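PDB 3GS9: protein gp18 from Listeria monocytogenes EGD-e, which is a prophage tail protein of the endopeptidase tail family, probably a structural component of the phage tail. Local coordinates for residues G66-V71 with P90-T95. Residues are numbered along the deposited sequence; the frame is centred on the assembly and turned at random.
Sequences GQEFVV and PHIYYT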
loop_
_atom_site.group_PDB
_atom_site.type_symbol
_atom_site.label_atom_id
_atom_site.label_comp_id
_atom_site.label_asym_id
_atom_site.label_seq_id
_atom_site.Cartn_x
_atom_site.Cartn_y
_atom_site.Cartn_z
ATOM N N GLY A 66 -37.408 -1.419 1.590
ATOM C CA GLY A 66 -37.620 -0.359 0.624
ATOM C C GLY A 66 -36.392 -0.014 -0.191
ATOM O O GLY A 66 -36.463 0.886 -1.041
ATOM N N GLN A 67 -35.282 -0.729 0.028
ATOM C CA GLN A 67 -34.064 -0.500 -0.735
ATOM C C GLN A 67 -33.646 -1.740 -1.487
ATOM O O GLN A 67 -33.917 -2.844 -1.042
ATOM C CB GLN A 67 -32.937 -0.067 0.190
ATOM C CG GLN A 67 -33.273 1.223 0.946
ATOM C CD GLN A 67 -33.333 2.419 0.025
ATOM O OE1 GLN A 67 -32.432 2.643 -0.795
ATOM N NE2 GLN A 67 -34.407 3.180 0.126
ATOM N N GLU A 68 -32.955 -1.531 -2.605
ATOM C CA GLU A 68 -32.506 -2.619 -3.494
ATOM C C GLU A 68 -31.000 -2.855 -3.349
ATOM O O GLU A 68 -30.222 -1.905 -3.390
ATOM C CB GLU A 68 -32.793 -2.262 -4.952
ATOM C CG GLU A 68 -32.505 -3.362 -5.948
ATOM C CD GLU A 68 -32.813 -2.954 -7.400
ATOM O OE1 GLU A 68 -33.399 -1.866 -7.593
ATOM O OE2 GLU A 68 -32.518 -3.723 -8.335
ATOM N N PHE A 69 -30.633 -4.122 -3.202
ATOM C CA PHE A 69 -29.230 -4.587 -3.064
ATOM C C PHE A 69 -29.025 -5.641 -4.120
ATOM O O PHE A 69 -29.959 -6.408 -4.436
ATOM C CB PHE A 69 -28.976 -5.168 -1.681
ATOM C CG PHE A 69 -29.257 -4.207 -0.548
ATOM C CD1 PHE A 69 -30.557 -4.056 -0.032
ATOM C CD2 PHE A 69 -28.217 -3.443 -0.006
ATOM C CE1 PHE A 69 -30.817 -3.173 0.998
ATOM C CE2 PHE A 69 -28.443 -2.554 1.003
ATOM C CZ PHE A 69 -29.744 -2.382 1.511
ATOM N N VAL A 70 -27.838 -5.681 -4.702
ATOM C CA VAL A 70 -27.554 -6.551 -5.826
ATOM C C VAL A 70 -26.453 -7.545 -5.466
ATOM O O VAL A 70 -25.404 -7.147 -4.946
ATOM C CB VAL A 70 -27.092 -5.684 -7.005
ATOM C CG1 VAL A 70 -26.767 -6.556 -8.204
ATOM C CG2 VAL A 70 -28.197 -4.708 -7.319
ATOM N N VAL A 71 -26.710 -8.825 -5.719
ATOM C CA VAL A 71 -25.747 -9.880 -5.363
ATOM C C VAL A 71 -24.494 -9.760 -6.255
ATOM O O VAL A 71 -24.602 -9.882 -7.465
ATOM C CB VAL A 71 -26.391 -11.260 -5.532
ATOM C CG1 VAL A 71 -25.368 -12.365 -5.337
ATOM C CG2 VAL A 71 -27.642 -11.387 -4.621
ATOM N N PRO A 90 -24.048 -5.406 -2.269
ATOM C CA PRO A 90 -23.993 -3.935 -2.184
ATOM C C PRO A 90 -25.267 -3.238 -2.670
ATOM O O PRO A 90 -25.928 -3.701 -3.606
ATOM C CB PRO A 90 -22.851 -3.568 -3.139
ATOM C CG PRO A 90 -21.986 -4.816 -3.133
ATOM C CD PRO A 90 -22.972 -5.946 -3.121
ATOM N N HIS A 91 -25.601 -2.157 -1.994
ATOM C CA HIS A 91 -26.727 -1.318 -2.380
ATOM C C HIS A 91 -26.656 -0.928 -3.874
ATOM O O HIS A 91 -25.589 -0.733 -4.422
ATOM C CB HIS A 91 -26.758 -0.100 -1.488
ATOM C CG HIS A 91 -27.992 0.715 -1.673
ATOM N ND1 HIS A 91 -28.058 1.738 -2.588
ATOM C CD2 HIS A 91 -29.222 0.620 -1.115
ATOM C CE1 HIS A 91 -29.271 2.271 -2.553
ATOM N NE2 HIS A 91 -29.993 1.615 -1.665
ATOM N N ILE A 92 -27.822 -0.819 -4.511
ATOM C CA ILE A 92 -27.918 -0.464 -5.932
ATOM C C ILE A 92 -27.157 0.818 -6.327
ATOM O O ILE A 92 -26.683 0.938 -7.436
ATOM C CB ILE A 92 -29.429 -0.373 -6.353
ATOM C CG1 ILE A 92 -29.553 -0.387 -7.875
ATOM C CG2 ILE A 92 -30.130 0.772 -5.659
ATOM C CD1 ILE A 92 -29.253 -1.712 -8.457
ATOM N N TYR A 93 -26.969 1.729 -5.368
ATOM C CA TYR A 93 -26.166 2.938 -5.613
ATOM C C TYR A 93 -24.830 2.596 -6.248
ATOM O O TYR A 93 -24.413 3.238 -7.206
ATOM C CB TYR A 93 -25.930 3.659 -4.310
ATOM C CG TYR A 93 -24.911 4.775 -4.399
ATOM C CD1 TYR A 93 -25.155 5.890 -5.203
ATOM C CD2 TYR A 93 -23.753 4.737 -3.650
ATOM C CE1 TYR A 93 -24.223 6.916 -5.303
ATOM C CE2 TYR A 93 -22.829 5.772 -3.715
ATOM C CZ TYR A 93 -23.085 6.863 -4.545
ATOM O OH TYR A 93 -22.176 7.900 -4.596
ATOM N N TYR A 94 -24.176 1.573 -5.716
ATOM C CA TYR A 94 -22.797 1.214 -6.140
ATOM C C TYR A 94 -22.694 0.709 -7.571
ATOM O O TYR A 94 -21.610 0.708 -8.165
ATOM C CB TYR A 94 -22.150 0.260 -5.150
ATOM C CG TYR A 94 -21.867 0.985 -3.881
ATOM C CD1 TYR A 94 -20.838 1.879 -3.814
ATOM C CD2 TYR A 94 -22.720 0.880 -2.799
ATOM C CE1 TYR A 94 -20.583 2.618 -2.674
ATOM C CE2 TYR A 94 -22.482 1.612 -1.625
ATOM C CZ TYR A 94 -21.410 2.475 -1.582
ATOM O OH TYR A 94 -21.115 3.223 -0.477
ATOM N N THR A 95 -23.844 0.336 -8.161
ATOM C CA THR A 95 -23.858 -0.024 -9.575
ATOM C C THR A 95 -23.610 1.146 -10.537
ATOM O O THR A 95 -23.425 0.909 -11.707
ATOM C CB THR A 95 -25.170 -0.781 -10.014
ATOM O OG1 THR A 95 -26.302 0.106 -10.015
ATOM C CG2 THR A 95 -25.399 -2.010 -9.113
#
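Phe69 and His91 face each other as a non-hydrogen-bonded pair at a single antiparallel beta bridge. It prolongs the pairing of strands 67-74 and 83-90 in the N-terminal sheet, where the chain leaves toward strand 100-106 through the 3-10 segment that begins at Ile92. Val70 N donates to Pro90 O and Ile92 N to Glu68 O, the latter at 2.9 Å. Beyond the bridge, Val70 CG2 presses tightly on Ile92 CD1, 3.4 Å away. Trp37 of strand 36-40 stacks on His91 and meets Phe69 edge-to-face. From the bridge the His91 side chain can be followed outward. His91 CB rests against Phe69 CE2 at 3.9 Å. With His91 CG anti to the backbone N (chi1 -171°), the imidazole edge is brought over a face of the Phe69 ring, a T-shaped pair with planes at 86°. His91 CG lies near Glu68 O, which sits over the imidazole face toward the rim, 3.5 Å from His91 CD2. His91 ND1 accepts from Tyr93 N at 3.0 Å, the donor 34° out of the ring plane. His91 CE1 borders Gln67 OE1, which Asn169 N also binds; His91 NE2 donates onto a lone pair of Gln67 OE1 at 2.8 Å, amide and ring nearly coplanar.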